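Local coordinates for OBG-type G domain-containing protein (Pyrococcus horikoshii, PDB 2E87) that binds GDP in an Obg-type G domain and is probably a GTP-binding protein related to nucleolar GTP-binding protein 1, though its cellular role is unknown, at residues Glu16-Ala21 against Arg135-Leu140; Val82-Asp87 against Asn233-Gln238; Glu266-Phe271 against Glu302-Glu307. All blocks are in the same frame, centred on the assembly; numbering follows the deposited sequence.

Contact 1: Glu16-Ala21 against Arg135-Leu140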
loop_
_atom_site.group_PDB
_atom_site.type_symbol
_atom_site.label_atom_id
_atom_site.label_comp_id
_atom_site.label_asym_id
_atom_site.label_seq_id
_atom_site.Cartn_x
_atom_site.Cartn_y
_atom_site.Cartn_z
ATOM N N GLU A 16 -9.503 24.199 10.534
ATOM C CA GLU A 16 -10.488 23.384 11.244
ATOM C C GLU A 16 -9.959 23.000 12.617
ATOM O O GLU A 16 -10.716 22.947 13.574
ATOM C CB GLU A 16 -10.839 22.115 10.436
ATOM C CG GLU A 16 -11.318 22.399 9.018
ATOM C CD GLU A 16 -11.436 21.143 8.137
ATOM O OE1 GLU A 16 -10.629 20.196 8.302
ATOM O OE2 GLU A 16 -12.332 21.117 7.257
ATOM N N LEU A 17 -8.658 22.743 12.718
ATOM C CA LEU A 17 -8.084 22.356 14.003
ATOM C C LEU A 17 -8.071 23.560 14.924
ATOM O O LEU A 17 -8.355 23.456 16.114
ATOM C CB LEU A 17 -6.657 21.842 13.840
ATOM C CG LEU A 17 -6.309 20.457 14.398
ATOM C CD1 LEU A 17 -4.843 20.473 14.829
ATOM C CD2 LEU A 17 -7.192 20.100 15.582
ATOM N N ILE A 18 -7.731 24.711 14.361
ATOM C CA ILE A 18 -7.688 25.941 15.133
ATOM C C ILE A 18 -9.072 26.209 15.705
ATOM O O ILE A 18 -9.234 26.400 16.906
ATOM C CB ILE A 18 -7.267 27.133 14.254
ATOM C CG1 ILE A 18 -5.791 27.003 13.881
ATOM C CG2 ILE A 18 -7.520 28.441 14.987
ATOM C CD1 ILE A 18 -5.339 28.016 12.825
ATOM N N ASP A 19 -10.073 26.195 14.834
ATOM C CA ASP A 19 -11.434 26.447 15.259
ATOM C C ASP A 19 -11.910 25.450 16.302
ATOM O O ASP A 19 -12.526 25.833 17.299
ATOM C CB ASP A 19 -12.368 26.448 14.045
ATOM C CG ASP A 19 -12.210 27.701 13.192
ATOM O OD1 ASP A 19 -11.213 28.439 13.379
ATOM O OD2 ASP A 19 -13.079 27.949 12.327
ATOM N N LYS A 20 -11.615 24.172 16.083
ATOM C CA LYS A 20 -12.029 23.138 17.022
ATOM C C LYS A 20 -11.396 23.430 18.378
ATOM O O LYS A 20 -12.069 23.443 19.400
ATOM C CB LYS A 20 -11.579 21.766 16.526
ATOM C CG LYS A 20 -12.127 20.581 17.309
ATOM C CD LYS A 20 -11.566 19.266 16.750
ATOM C CE LYS A 20 -12.348 18.044 17.220
ATOM N NZ LYS A 20 -13.759 18.105 16.724
ATOM N N ALA A 21 -10.096 23.686 18.368
ATOM C CA ALA A 21 -9.366 23.963 19.589
ATOM C C ALA A 21 -9.820 25.238 20.315
ATOM O O ALA A 21 -10.001 25.224 21.532
ATOM C CB ALA A 21 -7.883 24.029 19.283
ATOM N N ARG A 135 0.651 31.811 18.386
ATOM C CA ARG A 135 1.686 30.855 18.014
ATOM C C ARG A 135 1.153 29.478 17.639
ATOM O O ARG A 135 1.722 28.819 16.772
ATOM C CB ARG A 135 2.726 30.709 19.128
ATOM C CG ARG A 135 3.576 31.953 19.334
ATOM C CD ARG A 135 4.735 31.658 20.256
ATOM N NE ARG A 135 5.341 32.866 20.813
ATOM C CZ ARG A 135 5.883 33.838 20.087
ATOM N NH1 ARG A 135 5.894 33.749 18.762
ATOM N NH2 ARG A 135 6.425 34.892 20.687
ATOM N N VAL A 136 0.075 29.033 18.283
ATOM C CA VAL A 136 -0.472 27.732 17.946
ATOM C C VAL A 136 -1.030 27.796 16.538
ATOM O O VAL A 136 -0.767 26.916 15.718
ATOM C CB VAL A 136 -1.601 27.300 18.921
ATOM C CG1 VAL A 136 -2.223 26.007 18.438
ATOM C CG2 VAL A 136 -1.039 27.095 20.316
ATOM N N ALA A 137 -1.807 28.838 16.259
ATOM C CA ALA A 137 -2.379 29.006 14.932
ATOM C C ALA A 137 -1.272 29.027 13.870
ATOM O O ALA A 137 -1.409 28.448 12.794
ATOM C CB ALA A 137 -3.180 30.292 14.873
ATOM N N SER A 138 -0.171 29.690 14.184
ATOM C CA SER A 138 0.956 29.792 13.273
ATOM C C SER A 138 1.660 28.443 13.039
ATOM O O SER A 138 2.002 28.103 11.905
ATOM C CB SER A 138 1.949 30.824 13.809
ATOM O OG SER A 138 3.138 30.826 13.047
ATOM N N VAL A 139 1.893 27.688 14.109
ATOM C CA VAL A 139 2.532 26.384 13.967
ATOM C C VAL A 139 1.662 25.519 13.061
ATOM O O VAL A 139 2.167 24.868 12.152
ATOM C CB VAL A 139 2.727 25.689 15.348
ATOM C CG1 VAL A 139 3.194 24.257 15.172
ATOM C CG2 VAL A 139 3.751 26.446 16.168
ATOM N N LEU A 140 0.349 25.544 13.273
ATOM C CA LEU A 140 -0.554 24.732 12.451
ATOM C C LEU A 140 -0.590 25.201 11.004
ATOM O O LEU A 140 -0.746 24.387 10.084
ATOM C CB LEU A 140 -1.979 24.733 13.024
ATOM C CG LEU A 140 -2.119 24.066 14.390
ATOM C CD1 LEU A 140 -3.571 24.146 14.890
ATOM C CD2 LEU A 140 -1.641 22.614 14.256
#
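Ile-18 lies against Ala-137 and Leu-140 through its CG1 arm. From CB, this arm leaves anti to the carbonyl carbon (chi1 -70°), which turns it to the facing helix. CG1 runs past Leu-140 in the opposite direction, 3.8 Å from its CD1. One bond farther on, CD1 of Ile-18 settles beside the backbone of the other helix, 3.7 Å from CB of Ala-137 and about as far from the CA of that alanine. The small methyl side chain allows this closeness: the CA atoms of Ile-18 and Ala-137 are 6.1 Å apart. These helices, 14-30 and 122-142, belong to the NOG1 N-terminal helical domain, a bundle of long helices, and here run nearly antiparallel, at 153°, with segment axes 10.0 Å apart. Leu-140 also meets Leu-17, whose side chain crosses it at about a right angle; CD1 of Leu-17 rests 3.9 Å from CD1 of Leu-140 and touches CD2 as well. The contact is purely apolar and buried. Beyond it, Leu-17 continues onto Val-57 and Leu-61 of helix 38-67, and Val-139 packs on Trp-100 of helix 88-117.

Contact 2: Val82-Asp87 against Asn233-Gln238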
loop_
_atom_site.group_PDB
_atom_site.type_symbol
_atom_site.label_atom_id
_atom_site.label_comp_id
_atom_site.label_asym_id
_atom_site.label_seq_id
_atom_site.Cartn_x
_atom_site.Cartn_y
_atom_site.Cartn_z
ATOM N N VAL A 82 2.895 2.295 -2.462
ATOM C CA VAL A 82 2.619 3.515 -1.706
ATOM C C VAL A 82 3.487 4.637 -2.301
ATOM O O VAL A 82 3.035 5.760 -2.517
ATOM C CB VAL A 82 2.981 3.359 -0.201
ATOM C CG1 VAL A 82 3.147 4.742 0.458
ATOM C CG2 VAL A 82 1.889 2.568 0.515
ATOM N N ASP A 83 4.748 4.305 -2.555
ATOM C CA ASP A 83 5.689 5.241 -3.120
ATOM C C ASP A 83 5.182 5.673 -4.491
ATOM O O ASP A 83 5.222 6.844 -4.836
ATOM C CB ASP A 83 7.062 4.574 -3.237
ATOM C CG ASP A 83 8.161 5.546 -3.677
ATOM O OD1 ASP A 83 9.222 5.065 -4.103
ATOM O OD2 ASP A 83 7.981 6.776 -3.585
ATOM N N VAL A 84 4.685 4.723 -5.274
ATOM C CA VAL A 84 4.186 5.047 -6.602
ATOM C C VAL A 84 2.994 5.982 -6.563
ATOM O O VAL A 84 2.897 6.898 -7.363
ATOM C CB VAL A 84 3.769 3.770 -7.386
ATOM C CG1 VAL A 84 2.780 4.119 -8.484
ATOM C CG2 VAL A 84 4.984 3.126 -7.994
ATOM N N LEU A 85 2.086 5.752 -5.632
ATOM C CA LEU A 85 0.876 6.556 -5.544
ATOM C C LEU A 85 0.966 7.937 -4.883
ATOM O O LEU A 85 0.277 8.868 -5.304
ATOM C CB LEU A 85 -0.220 5.757 -4.828
ATOM C CG LEU A 85 -0.716 4.480 -5.502
ATOM C CD1 LEU A 85 -1.772 3.810 -4.644
ATOM C CD2 LEU A 85 -1.285 4.829 -6.857
ATOM N N VAL A 86 1.795 8.087 -3.858
ATOM C CA VAL A 86 1.839 9.368 -3.155
ATOM C C VAL A 86 3.230 9.865 -2.827
ATOM O O VAL A 86 3.380 10.936 -2.237
ATOM C CB VAL A 86 1.032 9.265 -1.839
ATOM C CG1 VAL A 86 -0.344 8.703 -2.131
ATOM C CG2 VAL A 86 1.740 8.353 -0.836
ATOM N N ASP A 87 4.236 9.069 -3.191
ATOM C CA ASP A 87 5.651 9.372 -2.944
ATOM C C ASP A 87 6.093 9.156 -1.501
ATOM O O ASP A 87 5.784 9.947 -0.618
ATOM C CB ASP A 87 6.010 10.809 -3.357
ATOM C CG ASP A 87 7.504 11.038 -3.346
ATOM O OD1 ASP A 87 8.042 11.513 -2.328
ATOM O OD2 ASP A 87 8.156 10.703 -4.355
ATOM N N ASN A 233 7.459 4.920 -18.459
ATOM C CA ASN A 233 7.903 5.976 -17.543
ATOM C C ASN A 233 8.601 5.273 -16.394
ATOM O O ASN A 233 8.315 4.106 -16.125
ATOM C CB ASN A 233 6.709 6.729 -16.962
ATOM C CG ASN A 233 5.817 7.313 -18.024
ATOM O OD1 ASN A 233 5.453 6.635 -18.987
ATOM N ND2 ASN A 233 5.444 8.575 -17.852
ATOM N N GLU A 234 9.498 5.970 -15.705
ATOM C CA GLU A 234 10.197 5.346 -14.592
ATOM C C GLU A 234 9.240 5.012 -13.448
ATOM O O GLU A 234 9.507 4.110 -12.644
ATOM C CB GLU A 234 11.335 6.244 -14.091
ATOM C CG GLU A 234 12.585 6.192 -14.965
ATOM C CD GLU A 234 13.288 4.839 -14.914
ATOM O OE1 GLU A 234 13.873 4.504 -13.861
ATOM O OE2 GLU A 234 13.254 4.105 -15.928
ATOM N N ILE A 235 8.117 5.718 -13.391
ATOM C CA ILE A 235 7.133 5.488 -12.349
ATOM C C ILE A 235 6.280 4.233 -12.622
ATOM O O ILE A 235 6.214 3.328 -11.786
ATOM C CB ILE A 235 6.226 6.723 -12.176
ATOM C CG1 ILE A 235 5.286 6.514 -10.990
ATOM C CG2 ILE A 235 5.458 7.001 -13.464
ATOM C CD1 ILE A 235 4.206 7.577 -10.873
ATOM N N GLU A 236 5.636 4.165 -13.785
ATOM C CA GLU A 236 4.816 3.003 -14.100
ATOM C C GLU A 236 5.712 1.785 -14.133
ATOM O O GLU A 236 5.278 0.665 -13.908
ATOM C CB GLU A 236 4.088 3.191 -15.430
ATOM C CG GLU A 236 4.929 3.772 -16.525
ATOM C CD GLU A 236 4.091 4.220 -17.700
ATOM O OE1 GLU A 236 3.163 5.034 -17.492
ATOM O OE2 GLU A 236 4.361 3.765 -18.834
ATOM N N LYS A 237 6.983 2.024 -14.385
ATOM C CA LYS A 237 7.967 0.963 -14.418
ATOM C C LYS A 237 8.148 0.450 -12.980
ATOM O O LYS A 237 8.275 -0.760 -12.743
ATOM C CB LYS A 237 9.270 1.543 -14.948
ATOM C CG LYS A 237 10.242 0.591 -15.588
ATOM C CD LYS A 237 11.193 1.429 -16.449
ATOM C CE LYS A 237 12.169 0.596 -17.266
ATOM N NZ LYS A 237 13.002 1.475 -18.156
ATOM N N GLN A 238 8.166 1.377 -12.024
ATOM C CA GLN A 238 8.328 1.015 -10.622
ATOM C C GLN A 238 7.082 0.238 -10.168
ATOM O O GLN A 238 7.187 -0.705 -9.387
ATOM C CB GLN A 238 8.502 2.276 -9.765
ATOM C CG GLN A 238 8.953 2.039 -8.311
ATOM C CD GLN A 238 8.699 3.250 -7.401
ATOM O OE1 GLN A 238 8.329 4.324 -7.877
ATOM N NE2 GLN A 238 8.901 3.078 -6.091
#
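Asp-83 and Gln-238 meet at the junction between the NOG1 N-terminal helical domain and the Obg-type G domain, where helix 76-86 faces helix 234-241, which probably corresponds to the switch II helix of related GTPases. The segments run roughly antiparallel, at 146°, with their axes 9.7 Å apart. Gln-238 bridges them: CG stands anti to the backbone N (chi1 -169°) and the chain stays extended, carrying the amide across to the other helix. There NE2 is gripped by two carboxylates of helix 76-86. The stronger partner is OE2 of Glu-80, about one turn before Asp-83; the other is OD1 of Asp-83, to which NE2 donates over 2.8 Å. This second acceptor lies close to the amide plane, but the nitrogen approaches from above the Asp-83 carboxylate plane, the two flat groups being 75° apart. A leucine here would probably leave Asp-83 OD1 and Glu-80 OE2 without the donor they share.

The side chain of Gln-238 slides past Val-84 in the opposite direction, with OE1 3.6 Å from CG2 of the valine. Val-84 has a second neighbour in Ile-235, whose CD1 comes within 3.8 Å of the Val-84 carbonyl O, while their CG1 atoms are 4.3 Å apart.

Asp-83 has a further role, since its OD2 accepts a bond from the backbone N of Arg-88, at the start of helix 88-117; that helix end would probably favour the carboxylate's negative charge. Phe-199, from the loop between strands 193-195 and 204-211, touches both Val-84 and Ile-235, whereas Leu-85 and Val-86 pack against helix 144-156.

Contact 3: Glu266-Phe271 against Glu302-Glu307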
loop_
_atom_site.group_PDB
_atom_site.type_symbol
_atom_site.label_atom_id
_atom_site.label_comp_id
_atom_site.label_asym_id
_atom_site.label_seq_id
_atom_site.Cartn_x
_atom_site.Cartn_y
_atom_site.Cartn_z
ATOM N N GLU A 266 8.021 -11.400 -31.647
ATOM C CA GLU A 266 7.697 -10.321 -30.719
ATOM C C GLU A 266 7.375 -10.879 -29.320
ATOM O O GLU A 266 7.701 -10.266 -28.306
ATOM C CB GLU A 266 6.517 -9.504 -31.242
ATOM C CG GLU A 266 6.817 -8.656 -32.481
ATOM C CD GLU A 266 5.654 -7.768 -32.880
ATOM O OE1 GLU A 266 4.707 -7.622 -32.074
ATOM O OE2 GLU A 266 5.680 -7.204 -33.991
ATOM N N GLN A 267 6.745 -12.045 -29.268
ATOM C CA GLN A 267 6.423 -12.652 -27.990
ATOM C C GLN A 267 7.732 -13.053 -27.336
ATOM O O GLN A 267 7.883 -12.931 -26.128
ATOM C CB GLN A 267 5.536 -13.888 -28.167
ATOM C CG GLN A 267 4.122 -13.594 -28.618
ATOM C CD GLN A 267 3.325 -14.872 -28.867
ATOM O OE1 GLN A 267 3.232 -15.736 -27.995
ATOM N NE2 GLN A 267 2.749 -14.995 -30.062
ATOM N N ILE A 268 8.684 -13.540 -28.124
ATOM C CA ILE A 268 9.975 -13.923 -27.545
ATOM C C ILE A 268 10.709 -12.683 -27.004
ATOM O O ILE A 268 11.321 -12.727 -25.942
ATOM C CB ILE A 268 10.881 -14.655 -28.575
ATOM C CG1 ILE A 268 10.430 -16.105 -28.730
ATOM C CG2 ILE A 268 12.328 -14.642 -28.121
ATOM C CD1 ILE A 268 11.122 -16.824 -29.893
ATOM N N HIS A 269 10.644 -11.568 -27.717
ATOM C CA HIS A 269 11.334 -10.390 -27.215
ATOM C C HIS A 269 10.776 -10.012 -25.863
ATOM O O HIS A 269 11.530 -9.718 -24.938
ATOM C CB HIS A 269 11.196 -9.220 -28.184
ATOM C CG HIS A 269 11.982 -9.393 -29.442
ATOM N ND1 HIS A 269 11.771 -8.620 -30.564
ATOM C CD2 HIS A 269 12.990 -10.243 -29.751
ATOM C CE1 HIS A 269 12.617 -8.989 -31.511
ATOM N NE2 HIS A 269 13.367 -9.972 -31.043
ATOM N N LEU A 270 9.453 -10.041 -25.746
ATOM C CA LEU A 270 8.808 -9.681 -24.496
ATOM C C LEU A 270 9.205 -10.655 -23.405
ATOM O O LEU A 270 9.520 -10.245 -22.289
ATOM C CB LEU A 270 7.283 -9.666 -24.642
ATOM C CG LEU A 270 6.567 -9.079 -23.423
ATOM C CD1 LEU A 270 6.986 -7.628 -23.238
ATOM C CD2 LEU A 270 5.064 -9.179 -23.609
ATOM N N PHE A 271 9.194 -11.944 -23.721
ATOM C CA PHE A 271 9.571 -12.930 -22.727
ATOM C C PHE A 271 10.967 -12.623 -22.174
ATOM O O PHE A 271 11.197 -12.682 -20.968
ATOM C CB PHE A 271 9.575 -14.330 -23.331
ATOM C CG PHE A 271 10.341 -15.318 -22.518
ATOM C CD1 PHE A 271 9.776 -15.896 -21.389
ATOM C CD2 PHE A 271 11.661 -15.608 -22.826
ATOM C CE1 PHE A 271 10.522 -16.747 -20.575
ATOM C CE2 PHE A 271 12.417 -16.459 -22.012
ATOM C CZ PHE A 271 11.842 -17.027 -20.886
ATOM N N GLU A 302 9.452 -24.450 -28.525
ATOM C CA GLU A 302 10.069 -25.420 -27.626
ATOM C C GLU A 302 11.585 -25.339 -27.734
ATOM O O GLU A 302 12.287 -25.348 -26.725
ATOM C CB GLU A 302 9.608 -26.840 -27.948
ATOM C CG GLU A 302 8.133 -27.072 -27.717
ATOM C CD GLU A 302 7.838 -28.480 -27.238
ATOM O OE1 GLU A 302 8.353 -28.854 -26.164
ATOM O OE2 GLU A 302 7.094 -29.209 -27.930
ATOM N N LYS A 303 12.082 -25.244 -28.962
ATOM C CA LYS A 303 13.514 -25.157 -29.201
ATOM C C LYS A 303 14.040 -23.980 -28.398
ATOM O O LYS A 303 14.830 -24.152 -27.475
ATOM C CB LYS A 303 13.781 -24.951 -30.693
ATOM C CG LYS A 303 15.183 -25.332 -31.159
ATOM C CD LYS A 303 15.236 -25.413 -32.689
ATOM C CE LYS A 303 16.524 -26.063 -33.195
ATOM N NZ LYS A 303 16.482 -26.340 -34.668
ATOM N N PHE A 304 13.579 -22.785 -28.751
ATOM C CA PHE A 304 13.976 -21.554 -28.069
ATOM C C PHE A 304 13.897 -21.675 -26.551
ATOM O O PHE A 304 14.838 -21.318 -25.838
ATOM C CB PHE A 304 13.074 -20.402 -28.510
ATOM C CG PHE A 304 13.176 -19.187 -27.637
ATOM C CD1 PHE A 304 14.278 -18.351 -27.711
ATOM C CD2 PHE A 304 12.177 -18.890 -26.726
ATOM C CE1 PHE A 304 14.382 -17.233 -26.887
ATOM C CE2 PHE A 304 12.271 -17.778 -25.898
ATOM C CZ PHE A 304 13.375 -16.948 -25.979
ATOM N N VAL A 305 12.760 -22.165 -26.063
ATOM C CA VAL A 305 12.546 -22.311 -24.629
ATOM C C VAL A 305 13.566 -23.211 -23.965
ATOM O O VAL A 305 14.235 -22.806 -23.018
ATOM C CB VAL A 305 11.144 -22.863 -24.321
ATOM C CG1 VAL A 305 11.017 -23.147 -22.832
ATOM C CG2 VAL A 305 10.091 -21.868 -24.754
ATOM N N LYS A 306 13.682 -24.439 -24.454
ATOM C CA LYS A 306 14.630 -25.370 -23.869
ATOM C C LYS A 306 16.048 -24.810 -23.901
ATOM O O LYS A 306 16.862 -25.132 -23.042
ATOM C CB LYS A 306 14.532 -26.727 -24.572
ATOM C CG LYS A 306 13.217 -27.429 -24.249
ATOM C CD LYS A 306 12.971 -28.683 -25.064
ATOM C CE LYS A 306 11.630 -29.311 -24.676
ATOM N NZ LYS A 306 11.251 -30.484 -25.513
ATOM N N GLU A 307 16.328 -23.946 -24.869
ATOM C CA GLU A 307 17.647 -23.339 -24.973
ATOM C C GLU A 307 17.902 -22.351 -23.842
ATOM O O GLU A 307 19.049 -21.998 -23.572
ATOM C CB GLU A 307 17.807 -22.623 -26.314
ATOM C CG GLU A 307 17.828 -23.555 -27.507
ATOM C CD GLU A 307 18.109 -22.822 -28.801
ATOM O OE1 GLU A 307 19.163 -22.155 -28.879
ATOM O OE2 GLU A 307 17.278 -22.914 -29.736
#
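Phe-304 loses the most surface here, and it does so to Ile-268 over one face of its ring and to Phe-271 at the edge. Its CG stands anti to the backbone N (chi1 166°), which carries the ring to the facing helix. Ile-268 slides past it in the opposite direction and lays both branches on the aromatic surface. CG1 makes a CH-pi contact, 4.0 Å from the Phe-304 ring centroid and only 19° off the ring normal. CD1 continues over the inner part of the ring, 3.9 Å from Phe-304 CG. The other branch reaches the outer rim, where CG2 of Ile-268 approaches CZ of Phe-304 to 3.3 Å, a tight fit.

The two helices, 264-277 and 295-307, follow the parallel strands 249-254 and 283-287 of the G domain, and each belongs to a beta-alpha-beta unit of its P-loop NTPase fold. Phe-254 of strand 249-254 touches both Ile-268 and Phe-304, which sets the pair against the sheet, and Val-305 reaches Val-285 on strand 283-287.

One turn along from Ile-268, Phe-271 meets Phe-304 obliquely. CD2 of Phe-271 lies in the plane of the Phe-304 ring at its edge, 3.8 Å from CE2, with the ring planes at 85°. Phe-271 also meets Tyr-252 edge-to-face and the ring of His-275. Its side chain lies about 14 Å from the bound GDP and about 10 Å from the side chain of Val-178, which binds the nucleotide.

In the fold
From the N terminus, residues 135-140 return beside helix 14-30, so contact 1 closes a loop that is mostly helical and joins an early and a late helix of the N-terminal bundle. Within that loop, segment 82-87 departs to form contact 2, whose partner at 233-238 comes only after contact 1 has closed; the two therefore cross, and contact 2 ties the helical domain to the G domain. Contact 3 follows in series, a short loop within the G domain that joins two helices on its sheet. The three are spread along an elongated molecule: contacts 1 and 3, on opposite sides of its centre, have centres about 63 Å apart, while contact 2 lies nearer the middle.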